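Local coordinates for arabinan endo-1,5-alpha-l-arabinosidase A (Cellvibrio cellulosa, PDB 1GYH), which hydrolyses the alpha-1,5-arabinofuranosyl bonds of linear arabinan, releasing almost exclusively arabinotriose during plant cell wall breakdown, at residues I133-D136 with V140-S143; E168-A173 with Q229-Y234; Y203-S208 with R240-G245; I291-W296 with E306-S311. One frame throughout, in Å; residues are numbered along the deposited sequence.

Contact 1: residues I133-D136 with V140-S143; sequences IADD and VWMS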
loop_
_atom_site.group_PDB
_atom_site.type_symbol
_atom_site.label_atom_id
_atom_site.label_comp_id
_atom_site.label_asym_id
_atom_site.label_seq_id
_atom_site.Cartn_x
_atom_site.Cartn_y
_atom_site.Cartn_z
ATOM N N ILE A 133 9.994 0.855 -4.695
ATOM C CA ILE A 133 11.018 -0.218 -4.612
ATOM C C ILE A 133 12.272 0.163 -5.393
ATOM O O ILE A 133 12.195 0.611 -6.540
ATOM C CB ILE A 133 10.464 -1.587 -5.093
ATOM C CG1 ILE A 133 11.525 -2.712 -4.931
ATOM C CG2 ILE A 133 10.019 -1.546 -6.593
ATOM C CD1 ILE A 133 11.820 -3.038 -3.455
ATOM N N ALA A 134 13.442 -0.007 -4.779
ATOM C CA ALA A 134 14.687 0.176 -5.485
ATOM C C ALA A 134 15.286 -1.165 -5.913
ATOM O O ALA A 134 15.082 -2.176 -5.239
ATOM C CB ALA A 134 15.685 0.924 -4.648
ATOM N N ASP A 135 16.040 -1.132 -7.014
ATOM C CA ASP A 135 16.721 -2.313 -7.547
ATOM C C ASP A 135 18.225 -2.288 -7.251
ATOM O O ASP A 135 18.682 -1.418 -6.527
ATOM C CB ASP A 135 16.367 -2.541 -9.039
ATOM C CG ASP A 135 16.941 -1.520 -10.002
ATOM O OD1 ASP A 135 17.935 -0.803 -9.696
ATOM O OD2 ASP A 135 16.442 -1.419 -11.164
ATOM N N ASP A 136 18.981 -3.231 -7.817
ATOM C CA ASP A 136 20.416 -3.319 -7.569
ATOM C C ASP A 136 21.261 -2.413 -8.479
ATOM O O ASP A 136 22.493 -2.448 -8.404
ATOM C CB ASP A 136 20.893 -4.759 -7.820
ATOM C CG ASP A 136 20.567 -5.702 -6.695
ATOM O OD1 ASP A 136 20.030 -5.341 -5.627
ATOM O OD2 ASP A 136 20.820 -6.895 -6.813
ATOM N N VAL A 140 14.945 3.526 -9.078
ATOM C CA VAL A 140 13.803 3.486 -8.167
ATOM C C VAL A 140 12.520 3.418 -8.991
ATOM O O VAL A 140 12.398 4.097 -10.014
ATOM C CB VAL A 140 13.803 4.691 -7.216
ATOM C CG1 VAL A 140 12.672 4.567 -6.231
ATOM C CG2 VAL A 140 15.114 4.760 -6.446
ATOM N N TRP A 141 11.616 2.554 -8.560
ATOM C CA TRP A 141 10.381 2.223 -9.284
ATOM C C TRP A 141 9.134 2.455 -8.417
ATOM O O TRP A 141 9.172 2.315 -7.195
ATOM C CB TRP A 141 10.418 0.752 -9.742
ATOM C CG TRP A 141 11.631 0.330 -10.598
ATOM C CD1 TRP A 141 12.900 0.004 -10.149
ATOM C CD2 TRP A 141 11.668 0.170 -12.021
ATOM N NE1 TRP A 141 13.708 -0.316 -11.209
ATOM C CE2 TRP A 141 12.972 -0.245 -12.367
ATOM C CE3 TRP A 141 10.717 0.326 -13.049
ATOM C CZ2 TRP A 141 13.354 -0.484 -13.689
ATOM C CZ3 TRP A 141 11.087 0.091 -14.340
ATOM C CH2 TRP A 141 12.404 -0.315 -14.666
ATOM N N MET A 142 8.012 2.788 -9.065
ATOM C CA MET A 142 6.702 2.749 -8.410
ATOM C C MET A 142 5.852 1.643 -8.985
ATOM O O MET A 142 5.715 1.523 -10.222
ATOM C CB MET A 142 5.979 4.117 -8.579
ATOM C CG MET A 142 4.567 4.120 -7.967
ATOM S SD MET A 142 3.631 5.677 -8.171
ATOM C CE MET A 142 4.577 6.775 -7.100
ATOM N N SER A 143 5.296 0.808 -8.111
ATOM C CA SER A 143 4.197 -0.061 -8.462
ATOM C C SER A 143 2.896 0.574 -7.960
ATOM O O SER A 143 2.883 1.288 -6.977
ATOM C CB SER A 143 4.366 -1.485 -7.888
ATOM O OG SER A 143 4.313 -1.520 -6.460
#
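Two first torsions set up the link between Asp135 and Trp141: the carboxylate of Asp135 sits between its own backbone N and carbonyl carbon (chi1 70°), while the indole of Trp141 turns back beside its backbone N, so that its NE1 edge faces the acid. Trp141 NE1 donates to Asp135 OD2 at 2.9 Å, with an N-H...acceptor angle of 168°. The oxygen lies close to the indole plane, yet the donor reaches it from above the carboxylate, and the two planes are 62° apart. Asp135 also accepts outside the pair, OD1 from His137 N and OD2 from Gln139 NE2, bonds that tie the carboxylate to the connecting residues. Strands 131-134 and 140-144 form a beta hairpin, the start of a four-stranded antiparallel blade in the five-bladed propeller. Ile133 and Trp141 are a hydrogen-bonded pair of the hairpin: Ile133 N gives to Trp141 O at 3.0 Å, and Trp141 N returns a bond to Ile133 O at 2.9 Å. On the sheet face they share, Ile133 CG2 packs 3.9 Å from Trp141 CB. Ala134 and Val140, the neighbouring non-hydrogen-bonded pair, occupy the other face, where Ala134 CB lies 4.3 Å from Val140 CG2.

Contact 2: residues E168-A173 with Q229-Y234; sequences EWHSIA and QVTGPY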
loop_
_atom_site.group_PDB
_atom_site.type_symbol
_atom_site.label_atom_id
_atom_site.label_comp_id
_atom_site.label_asym_id
_atom_site.label_seq_id
_atom_site.Cartn_x
_atom_site.Cartn_y
_atom_site.Cartn_z
ATOM N N GLU A 168 9.472 4.090 -18.953
ATOM C CA GLU A 168 9.563 2.626 -18.971
ATOM C C GLU A 168 8.572 1.996 -18.021
ATOM O O GLU A 168 8.634 2.200 -16.788
ATOM C CB GLU A 168 10.989 2.150 -18.579
ATOM C CG GLU A 168 11.235 0.661 -18.848
ATOM C CD GLU A 168 12.612 0.147 -18.399
ATOM O OE1 GLU A 168 13.579 0.964 -18.382
ATOM O OE2 GLU A 168 12.696 -1.082 -18.072
ATOM N N TRP A 169 7.682 1.178 -18.590
ATOM C CA TRP A 169 6.598 0.551 -17.870
ATOM C C TRP A 169 6.615 -0.950 -18.027
ATOM O O TRP A 169 7.011 -1.450 -19.062
ATOM C CB TRP A 169 5.245 1.041 -18.467
ATOM C CG TRP A 169 4.893 2.461 -18.039
ATOM C CD1 TRP A 169 5.600 3.593 -18.321
ATOM C CD2 TRP A 169 3.774 2.886 -17.220
ATOM N NE1 TRP A 169 4.982 4.682 -17.760
ATOM C CE2 TRP A 169 3.877 4.278 -17.067
ATOM C CE3 TRP A 169 2.710 2.227 -16.601
ATOM C CZ2 TRP A 169 2.951 5.033 -16.324
ATOM C CZ3 TRP A 169 1.765 2.988 -15.880
ATOM C CH2 TRP A 169 1.902 4.359 -15.747
ATOM N N HIS A 170 6.070 -1.631 -17.036
ATOM C CA HIS A 170 5.863 -3.069 -17.033
ATOM C C HIS A 170 4.574 -3.466 -16.313
ATOM O O HIS A 170 4.285 -3.008 -15.184
ATOM C CB HIS A 170 7.071 -3.824 -16.339
ATOM C CG HIS A 170 8.401 -3.498 -16.945
ATOM N ND1 HIS A 170 8.893 -4.154 -18.058
ATOM C CD2 HIS A 170 9.305 -2.538 -16.643
ATOM C CE1 HIS A 170 10.036 -3.601 -18.419
ATOM N NE2 HIS A 170 10.322 -2.638 -17.560
ATOM N N SER A 171 3.809 -4.360 -16.920
ATOM C CA SER A 171 2.712 -4.998 -16.204
ATOM C C SER A 171 3.280 -6.074 -15.259
ATOM O O SER A 171 4.184 -6.810 -15.660
ATOM C CB SER A 171 1.722 -5.644 -17.176
ATOM O OG SER A 171 1.147 -4.654 -18.046
ATOM N N ILE A 172 2.771 -6.163 -14.044
ATOM C CA ILE A 172 3.276 -7.123 -13.051
ATOM C C ILE A 172 2.226 -8.105 -12.534
ATOM O O ILE A 172 2.565 -9.220 -12.165
ATOM C CB ILE A 172 4.076 -6.410 -11.889
ATOM C CG1 ILE A 172 3.205 -5.409 -11.087
ATOM C CG2 ILE A 172 5.367 -5.760 -12.469
ATOM C CD1 ILE A 172 3.864 -4.741 -9.844
ATOM N N ALA A 173 0.931 -7.721 -12.506
ATOM C CA ALA A 173 -0.115 -8.658 -12.133
ATOM C C ALA A 173 -1.437 -8.212 -12.750
ATOM O O ALA A 173 -1.690 -7.025 -12.824
ATOM C CB ALA A 173 -0.273 -8.766 -10.640
ATOM N N GLN A 229 14.040 -10.515 -11.176
ATOM C CA GLN A 229 14.216 -9.076 -11.441
ATOM C C GLN A 229 12.986 -8.279 -11.014
ATOM O O GLN A 229 11.870 -8.805 -10.978
ATOM C CB GLN A 229 14.464 -8.812 -12.916
ATOM C CG GLN A 229 15.614 -9.628 -13.510
ATOM C CD GLN A 229 16.960 -9.415 -12.848
ATOM O OE1 GLN A 229 17.856 -10.293 -12.937
ATOM N NE2 GLN A 229 17.137 -8.270 -12.223
ATOM N N VAL A 230 13.183 -7.018 -10.664
ATOM C CA VAL A 230 12.062 -6.228 -10.143
ATOM C C VAL A 230 10.920 -6.042 -11.191
ATOM O O VAL A 230 9.759 -5.917 -10.799
ATOM C CB VAL A 230 12.527 -4.865 -9.615
ATOM C CG1 VAL A 230 12.889 -3.926 -10.749
ATOM C CG2 VAL A 230 11.484 -4.284 -8.697
ATOM N N THR A 231 11.292 -6.074 -12.471
ATOM C CA THR A 231 10.399 -5.891 -13.605
ATOM C C THR A 231 9.628 -7.156 -14.039
ATOM O O THR A 231 8.955 -7.129 -15.080
ATOM C CB THR A 231 11.163 -5.334 -14.815
ATOM O OG1 THR A 231 12.341 -6.124 -15.095
ATOM C CG2 THR A 231 11.713 -3.971 -14.569
ATOM N N GLY A 232 9.756 -8.259 -13.295
ATOM C CA GLY A 232 9.027 -9.483 -13.528
ATOM C C GLY A 232 9.736 -10.514 -14.411
ATOM O O GLY A 232 10.886 -10.328 -14.825
ATOM N N PRO A 233 9.070 -11.619 -14.706
ATOM C CA PRO A 233 7.702 -11.923 -14.232
ATOM C C PRO A 233 7.647 -12.511 -12.833
ATOM O O PRO A 233 8.518 -13.311 -12.449
ATOM C CB PRO A 233 7.251 -12.998 -15.210
ATOM C CG PRO A 233 8.595 -13.792 -15.536
ATOM C CD PRO A 233 9.636 -12.697 -15.561
ATOM N N TYR A 234 6.590 -12.168 -12.091
ATOM C CA TYR A 234 6.312 -12.696 -10.778
ATOM C C TYR A 234 5.490 -13.976 -10.900
ATOM O O TYR A 234 4.359 -13.968 -11.450
ATOM C CB TYR A 234 5.569 -11.641 -9.911
ATOM C CG TYR A 234 6.454 -10.444 -9.562
ATOM C CD1 TYR A 234 6.603 -9.381 -10.437
ATOM C CD2 TYR A 234 7.166 -10.399 -8.351
ATOM C CE1 TYR A 234 7.456 -8.304 -10.131
ATOM C CE2 TYR A 234 8.024 -9.346 -8.050
ATOM C CZ TYR A 234 8.156 -8.288 -8.923
ATOM O OH TYR A 234 8.983 -7.199 -8.603
HETATM O O HOH W 1 4.481 -10.730 -13.483
#
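The His170 ring meets Thr231 across the gap, and Glu168, two residues earlier, fixes the rotation of the imidazole. His170 NE2 donates to Glu168 OE2 at 2.9 Å, nearly straight at 166°; the bond uses the anti lone pair of OE2 and lies in the imidazole plane. With its ring so held, His170 offers a face to Thr231, whose CB stands 3.8 Å from the ring centroid and only 9° off the normal, a CH-pi contact. Thr231 CG2 is displaced toward one side of the ring, 3.5 Å from His170 CD2. The methyl comes there because it lies anti to the carbonyl carbon of Thr231, with OG1 between the backbone N and the carbonyl carbon (chi1 51°). Farther along the strand, Ile172 points back across the gap. Its CG2 branch meets the Tyr234 ring obliquely, 4.0 Å from CE1, the two side chains running alongside each other. Tyr234 is held at its far end by a bond of 2.7 Å from OH to Val230 O. The backbones meet through a water, which donates to Ile172 O at 2.8 Å and accepts from Tyr234 N. Strand 169-173 is the last in its four-stranded sheet, and 229-234, opening with a type I turn from Gln229 to Gly232, follows strand 221-227 of the next: the outer strand of one blade packs against a loop of the next, as adjacent blades of a beta-propeller do.

Contact 3: residues Y203-S208 with R240-G245; sequences YYLFAS and RDMNQG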
loop_
_atom_site.group_PDB
_atom_site.type_symbol
_atom_site.label_atom_id
_atom_site.label_comp_id
_atom_site.label_asym_id
_atom_site.label_seq_id
_atom_site.Cartn_x
_atom_site.Cartn_y
_atom_site.Cartn_z
ATOM N N TYR A 203 12.630 -10.764 -5.584
ATOM C CA TYR A 203 11.643 -9.746 -5.259
ATOM C C TYR A 203 10.304 -10.446 -5.037
ATOM O O TYR A 203 9.890 -11.262 -5.862
ATOM C CB TYR A 203 11.506 -8.724 -6.381
ATOM C CG TYR A 203 12.702 -7.843 -6.555
ATOM C CD1 TYR A 203 13.796 -8.274 -7.310
ATOM C CD2 TYR A 203 12.783 -6.594 -5.941
ATOM C CE1 TYR A 203 14.924 -7.470 -7.463
ATOM C CE2 TYR A 203 13.903 -5.800 -6.077
ATOM C CZ TYR A 203 14.965 -6.236 -6.848
ATOM O OH TYR A 203 16.094 -5.462 -6.994
ATOM N N TYR A 204 9.638 -10.134 -3.936
ATOM C CA TYR A 204 8.320 -10.707 -3.649
ATOM C C TYR A 204 7.227 -9.637 -3.818
ATOM O O TYR A 204 7.267 -8.607 -3.155
ATOM C CB TYR A 204 8.231 -11.310 -2.250
ATOM C CG TYR A 204 9.143 -12.529 -2.095
ATOM C CD1 TYR A 204 10.514 -12.371 -1.898
ATOM C CD2 TYR A 204 8.637 -13.820 -2.186
ATOM C CE1 TYR A 204 11.352 -13.495 -1.764
ATOM C CE2 TYR A 204 9.493 -14.956 -2.078
ATOM C CZ TYR A 204 10.827 -14.781 -1.862
ATOM O OH TYR A 204 11.657 -15.893 -1.781
ATOM N N LEU A 205 6.256 -9.940 -4.679
ATOM C CA LEU A 205 5.094 -9.056 -4.936
ATOM C C LEU A 205 3.931 -9.577 -4.149
ATOM O O LEU A 205 3.452 -10.706 -4.393
ATOM C CB LEU A 205 4.754 -9.021 -6.434
ATOM C CG LEU A 205 3.416 -8.320 -6.810
ATOM C CD1 LEU A 205 3.408 -6.912 -6.350
ATOM C CD2 LEU A 205 3.212 -8.412 -8.300
ATOM N N PHE A 206 3.494 -8.779 -3.181
ATOM C CA PHE A 206 2.284 -9.034 -2.448
ATOM C C PHE A 206 1.116 -8.239 -3.113
ATOM O O PHE A 206 1.311 -7.133 -3.567
ATOM C CB PHE A 206 2.416 -8.541 -0.990
ATOM C CG PHE A 206 3.534 -9.202 -0.204
ATOM C CD1 PHE A 206 3.314 -10.358 0.505
ATOM C CD2 PHE A 206 4.801 -8.645 -0.175
ATOM C CE1 PHE A 206 4.355 -10.980 1.200
ATOM C CE2 PHE A 206 5.843 -9.274 0.533
ATOM C CZ PHE A 206 5.603 -10.408 1.229
ATOM N N ALA A 207 -0.072 -8.818 -3.109
ATOM C CA ALA A 207 -1.267 -8.182 -3.656
ATOM C C ALA A 207 -2.493 -8.632 -2.895
ATOM O O ALA A 207 -2.531 -9.719 -2.303
ATOM C CB ALA A 207 -1.419 -8.527 -5.156
ATOM N N SER A 208 -3.507 -7.753 -2.899
ATOM C CA SER A 208 -4.774 -8.020 -2.246
ATOM C C SER A 208 -5.783 -8.491 -3.297
ATOM O O SER A 208 -5.937 -7.858 -4.328
ATOM C CB SER A 208 -5.240 -6.761 -1.500
ATOM O OG SER A 208 -4.404 -6.433 -0.387
ATOM N N ARG A 240 2.879 -20.191 -12.044
ATOM C CA ARG A 240 1.951 -19.356 -12.805
ATOM C C ARG A 240 2.255 -17.869 -12.625
ATOM O O ARG A 240 2.338 -17.369 -11.487
ATOM C CB ARG A 240 0.498 -19.659 -12.393
ATOM C CG ARG A 240 -0.563 -19.007 -13.285
ATOM C CD ARG A 240 -1.937 -19.680 -13.139
ATOM N NE ARG A 240 -3.029 -18.789 -13.507
ATOM C CZ ARG A 240 -4.284 -18.857 -13.044
ATOM N NH1 ARG A 240 -4.652 -19.795 -12.184
ATOM N NH2 ARG A 240 -5.183 -17.971 -13.457
ATOM N N ASP A 241 2.392 -17.196 -13.763
ATOM C CA ASP A 241 2.628 -15.755 -13.883
ATOM C C ASP A 241 1.412 -14.978 -13.295
ATOM O O ASP A 241 0.257 -15.281 -13.630
ATOM C CB ASP A 241 2.827 -15.410 -15.352
ATOM C CG ASP A 241 3.278 -13.960 -15.599
ATOM O OD1 ASP A 241 3.329 -13.106 -14.664
ATOM O OD2 ASP A 241 3.613 -13.598 -16.754
ATOM N N MET A 242 1.682 -14.055 -12.383
ATOM C CA MET A 242 0.649 -13.167 -11.821
ATOM C C MET A 242 -0.014 -12.291 -12.928
ATOM O O MET A 242 -1.172 -11.865 -12.745
ATOM C CB MET A 242 1.202 -12.301 -10.686
ATOM C CG MET A 242 1.660 -13.132 -9.464
ATOM S SD MET A 242 2.283 -12.152 -8.091
ATOM C CE MET A 242 0.722 -11.646 -7.291
ATOM N N ASN A 243 0.674 -12.060 -14.040
ATOM C CA ASN A 243 0.057 -11.407 -15.242
ATOM C C ASN A 243 -1.042 -12.217 -15.909
ATOM O O ASN A 243 -1.762 -11.682 -16.759
ATOM C CB ASN A 243 1.093 -11.034 -16.311
ATOM C CG ASN A 243 1.783 -9.717 -16.016
ATOM O OD1 ASN A 243 1.256 -8.853 -15.295
ATOM N ND2 ASN A 243 2.959 -9.551 -16.561
ATOM N N GLN A 244 -1.195 -13.490 -15.527
ATOM C CA GLN A 244 -2.291 -14.326 -16.003
ATOM C C GLN A 244 -3.023 -14.950 -14.837
ATOM O O GLN A 244 -3.526 -16.060 -14.919
ATOM C CB GLN A 244 -1.827 -15.372 -17.068
ATOM C CG GLN A 244 -1.189 -14.699 -18.280
ATOM C CD GLN A 244 -1.374 -15.416 -19.560
ATOM O OE1 GLN A 244 -2.474 -15.830 -19.884
ATOM N NE2 GLN A 244 -0.278 -15.580 -20.316
ATOM N N GLY A 245 -3.152 -14.208 -13.754
ATOM C CA GLY A 245 -3.967 -14.628 -12.642
ATOM C C GLY A 245 -3.290 -15.516 -11.613
ATOM O O GLY A 245 -3.948 -16.018 -10.716
#
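Met242 carries this contact across to Leu205 and Ala207, and the residues on either side of it in 240-245 shape the loop that delivers it. Arg240 comes first: in the conformer modelled here, one of two, its guanidinium meets the backbone oxygen of Gln244 side-on, with NE at 3.1 Å and NH2 at 2.9 Å from Gln244 O. In that conformer the NH2 bond lies in the carbonyl plane on a lone pair, whereas NE approaches from above that plane, so one acceptor takes two donors and links the start of the segment to its end. Asp241 forms an Asx turn, its OD1 accepting from Asn243 N at 2.9 Å, with the amide above the carboxylate plane. Met242 then projects toward strand 202-209. Its chain is extended through chi2 (-179°) and bends at chi3 (81°), a course that lays the sulfur against Leu205 and brings the terminal methyl near Ala207. The Met242 SD atom is 3.9 Å from Leu205 CD2, the two side chains meeting at an oblique angle, and Met242 CE lies 4.3 Å from Ala207 CB. All three residues are buried, and the link between the segments is apolar. Beyond Met242, Asn243 reaches a different strand, giving ND2 to Ser171 O. Gly245 closes the segment with a positive phi (86°), and its N donates to Met242 O at 3.2 Å. The loop, which joins strands 221-227 and 248-251, thus folds back over a strand of its own four-stranded sheet, one blade of the five-bladed propeller.

Contact 4: residues I291-W296 with E306-S311; sequences ILNLHW and EKELDS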
loop_
_atom_site.group_PDB
_atom_site.type_symbol
_atom_site.label_atom_id
_atom_site.label_comp_id
_atom_site.label_asym_id
_atom_site.label_seq_id
_atom_site.Cartn_x
_atom_site.Cartn_y
_atom_site.Cartn_z
ATOM N N ILE A 291 0.382 -6.267 12.985
ATOM C CA ILE A 291 1.781 -6.529 12.603
ATOM C C ILE A 291 2.075 -7.998 12.976
ATOM O O ILE A 291 1.831 -8.417 14.118
ATOM C CB ILE A 291 2.747 -5.599 13.367
ATOM C CG1 ILE A 291 2.384 -4.136 13.121
ATOM C CG2 ILE A 291 4.214 -5.908 12.962
ATOM C CD1 ILE A 291 3.242 -3.142 13.795
ATOM N N LEU A 292 2.504 -8.780 11.990
ATOM C CA LEU A 292 2.765 -10.211 12.133
ATOM C C LEU A 292 4.220 -10.505 11.800
ATOM O O LEU A 292 4.818 -9.824 10.947
ATOM C CB LEU A 292 1.906 -11.053 11.187
ATOM C CG LEU A 292 0.366 -11.018 11.398
ATOM C CD1 LEU A 292 -0.137 -9.850 10.723
ATOM C CD2 LEU A 292 -0.312 -12.266 10.784
ATOM N N ASN A 293 4.788 -11.510 12.470
ATOM C CA ASN A 293 6.154 -11.964 12.132
ATOM C C ASN A 293 6.126 -12.736 10.825
ATOM O O ASN A 293 5.313 -13.628 10.623
ATOM C CB ASN A 293 6.759 -12.799 13.288
ATOM C CG ASN A 293 6.863 -12.004 14.586
ATOM O OD1 ASN A 293 7.655 -11.051 14.682
ATOM N ND2 ASN A 293 6.025 -12.366 15.593
ATOM N N LEU A 294 7.001 -12.352 9.908
ATOM C CA LEU A 294 7.066 -12.919 8.586
ATOM C C LEU A 294 8.200 -13.960 8.557
ATOM O O LEU A 294 9.391 -13.599 8.701
ATOM C CB LEU A 294 7.309 -11.801 7.561
ATOM C CG LEU A 294 7.160 -12.062 6.054
ATOM C CD1 LEU A 294 5.843 -12.707 5.689
ATOM C CD2 LEU A 294 7.323 -10.692 5.322
ATOM N N HIS A 295 7.823 -15.216 8.341
ATOM C CA HIS A 295 8.778 -16.362 8.220
ATOM C C HIS A 295 8.933 -16.819 6.755
ATOM O O HIS A 295 8.214 -16.345 5.877
ATOM C CB HIS A 295 8.325 -17.557 9.089
ATOM C CG HIS A 295 8.065 -17.180 10.507
ATOM N ND1 HIS A 295 6.806 -16.847 10.967
ATOM C CD2 HIS A 295 8.912 -16.978 11.541
ATOM C CE1 HIS A 295 6.890 -16.494 12.237
ATOM N NE2 HIS A 295 8.158 -16.555 12.607
ATOM N N TRP A 296 9.892 -17.719 6.504
ATOM C CA TRP A 296 10.177 -18.242 5.156
ATOM C C TRP A 296 10.349 -19.746 5.218
ATOM O O TRP A 296 11.100 -20.248 6.049
ATOM C CB TRP A 296 11.418 -17.542 4.538
ATOM C CG TRP A 296 11.299 -16.042 4.625
ATOM C CD1 TRP A 296 11.570 -15.283 5.712
ATOM C CD2 TRP A 296 10.765 -15.147 3.636
ATOM N NE1 TRP A 296 11.269 -13.965 5.465
ATOM C CE2 TRP A 296 10.762 -13.855 4.200
ATOM C CE3 TRP A 296 10.272 -15.308 2.329
ATOM C CZ2 TRP A 296 10.339 -12.736 3.505
ATOM C CZ3 TRP A 296 9.831 -14.194 1.646
ATOM C CH2 TRP A 296 9.864 -12.928 2.232
ATOM N N GLU A 306 -1.466 -17.185 11.581
ATOM C CA GLU A 306 -2.702 -16.383 11.661
ATOM C C GLU A 306 -3.185 -16.120 13.102
ATOM O O GLU A 306 -4.004 -15.232 13.343
ATOM C CB GLU A 306 -3.792 -16.918 10.709
ATOM C CG GLU A 306 -4.580 -18.124 11.095
ATOM C CD GLU A 306 -5.902 -18.189 10.281
ATOM O OE1 GLU A 306 -5.910 -18.247 9.003
ATOM O OE2 GLU A 306 -6.945 -18.150 10.923
ATOM N N LYS A 307 -2.665 -16.868 14.073
ATOM C CA LYS A 307 -2.934 -16.585 15.486
ATOM C C LYS A 307 -2.493 -15.210 15.923
ATOM O O LYS A 307 -3.081 -14.660 16.850
ATOM C CB LYS A 307 -2.305 -17.667 16.396
ATOM C CG LYS A 307 -3.007 -19.017 16.241
ATOM C CD LYS A 307 -2.145 -20.225 16.661
ATOM C CE LYS A 307 -1.714 -20.180 18.083
ATOM N NZ LYS A 307 -1.111 -21.512 18.498
ATOM N N GLU A 308 -1.474 -14.645 15.256
ATOM C CA GLU A 308 -1.032 -13.287 15.581
ATOM C C GLU A 308 -2.059 -12.179 15.233
ATOM O O GLU A 308 -1.962 -11.067 15.728
ATOM C CB GLU A 308 0.329 -12.994 14.947
ATOM C CG GLU A 308 1.416 -13.859 15.607
ATOM C CD GLU A 308 2.823 -13.624 15.065
ATOM O OE1 GLU A 308 2.992 -12.861 14.114
ATOM O OE2 GLU A 308 3.758 -14.238 15.609
ATOM N N LEU A 309 -3.048 -12.495 14.394
ATOM C CA LEU A 309 -4.215 -11.588 14.272
ATOM C C LEU A 309 -4.862 -11.334 15.624
ATOM O O LEU A 309 -5.370 -10.226 15.852
ATOM C CB LEU A 309 -5.262 -12.095 13.274
ATOM C CG LEU A 309 -4.809 -12.253 11.844
ATOM C CD1 LEU A 309 -5.854 -12.998 11.029
ATOM C CD2 LEU A 309 -4.447 -10.941 11.167
ATOM N N ASP A 310 -4.853 -12.326 16.525
ATOM C CA ASP A 310 -5.382 -12.139 17.884
ATOM C C ASP A 310 -4.365 -11.608 18.903
ATOM O O ASP A 310 -4.719 -10.813 19.752
ATOM C CB ASP A 310 -5.977 -13.427 18.415
ATOM C CG ASP A 310 -7.017 -13.998 17.495
ATOM O OD1 ASP A 310 -8.057 -13.308 17.299
ATOM O OD2 ASP A 310 -6.877 -15.117 16.932
ATOM N N SER A 311 -3.114 -12.055 18.833
ATOM C CA SER A 311 -2.137 -11.730 19.880
ATOM C C SER A 311 -1.403 -10.420 19.670
ATOM O O SER A 311 -0.819 -9.891 20.640
ATOM C CB SER A 311 -1.125 -12.872 20.062
ATOM O OG SER A 311 -0.423 -13.155 18.868
HETATM O O HOH W 2 3.524 -14.883 12.003
#
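Glu308 reaches Asn293 with both carboxylate oxygens. Asn293 N donates to Glu308 OE1 at 2.8 Å with an N-H...acceptor angle of 161°, met on the syn lone pair of OE1, and the side-chain amide adds a second bond, Asn293 ND2 to Glu308 OE2, at 2.9 Å. That second donor stands above the carboxylate plane, although the oxygen lies near the amide plane; the two flat groups are 80° apart. One residue therefore supplies both donors, two bonds that should limit both the position and the rotation of the acid. Glu308 gets there by an outstretched chain (chi2 -179°) pointing from the short helix 308-311 to the strand. A water donates to Asn293 O at 2.6 Å and, weakly, to Glu308 OE1, adding a bridge between the same two residues. Strand 286-296 is the third across a four-stranded antiparallel blade of the five-bladed propeller, and the helix belongs to the C-terminal part of the chain, which goes on to strand 315-316 in the blade containing strand 11-15. Packing surrounds the polar pair: Leu292 CB lies 3.6 Å from Glu308 OE1, and Leu292 CG sits 4.1 Å from Glu308 CB, so the leucine flanks the stem of the acid. More distantly, Leu292 CD2 approaches Leu309 CD2 at 4.4 Å. Both leucines also touch Ile251 of strand 248-251, which brings the preceding blade into this packing.

Overall arrangement
Contacts 1, 2 and 3 form a continuous run through two neighbouring blades. Contacts 1 and 2, with centres 11 Å apart, meet where Trp141 CH2 lies 3.7 Å from Thr231 CG2. Contacts 2 and 3, centres 10 Å apart, interleave along the chain and are probably joined by a hydrogen bond of 2.8 Å between Met242 N and Tyr234 O. Contact 4 stands apart in another blade, touching contact 3 through Tyr204 and Trp296, whose rings meet edge-to-face. Contact 3 comes nearest the active site: the Ala207 side chain is about 7 Å from that of Glu192, the probable proton donor, against about 11 Å for Ile172 in contact 2.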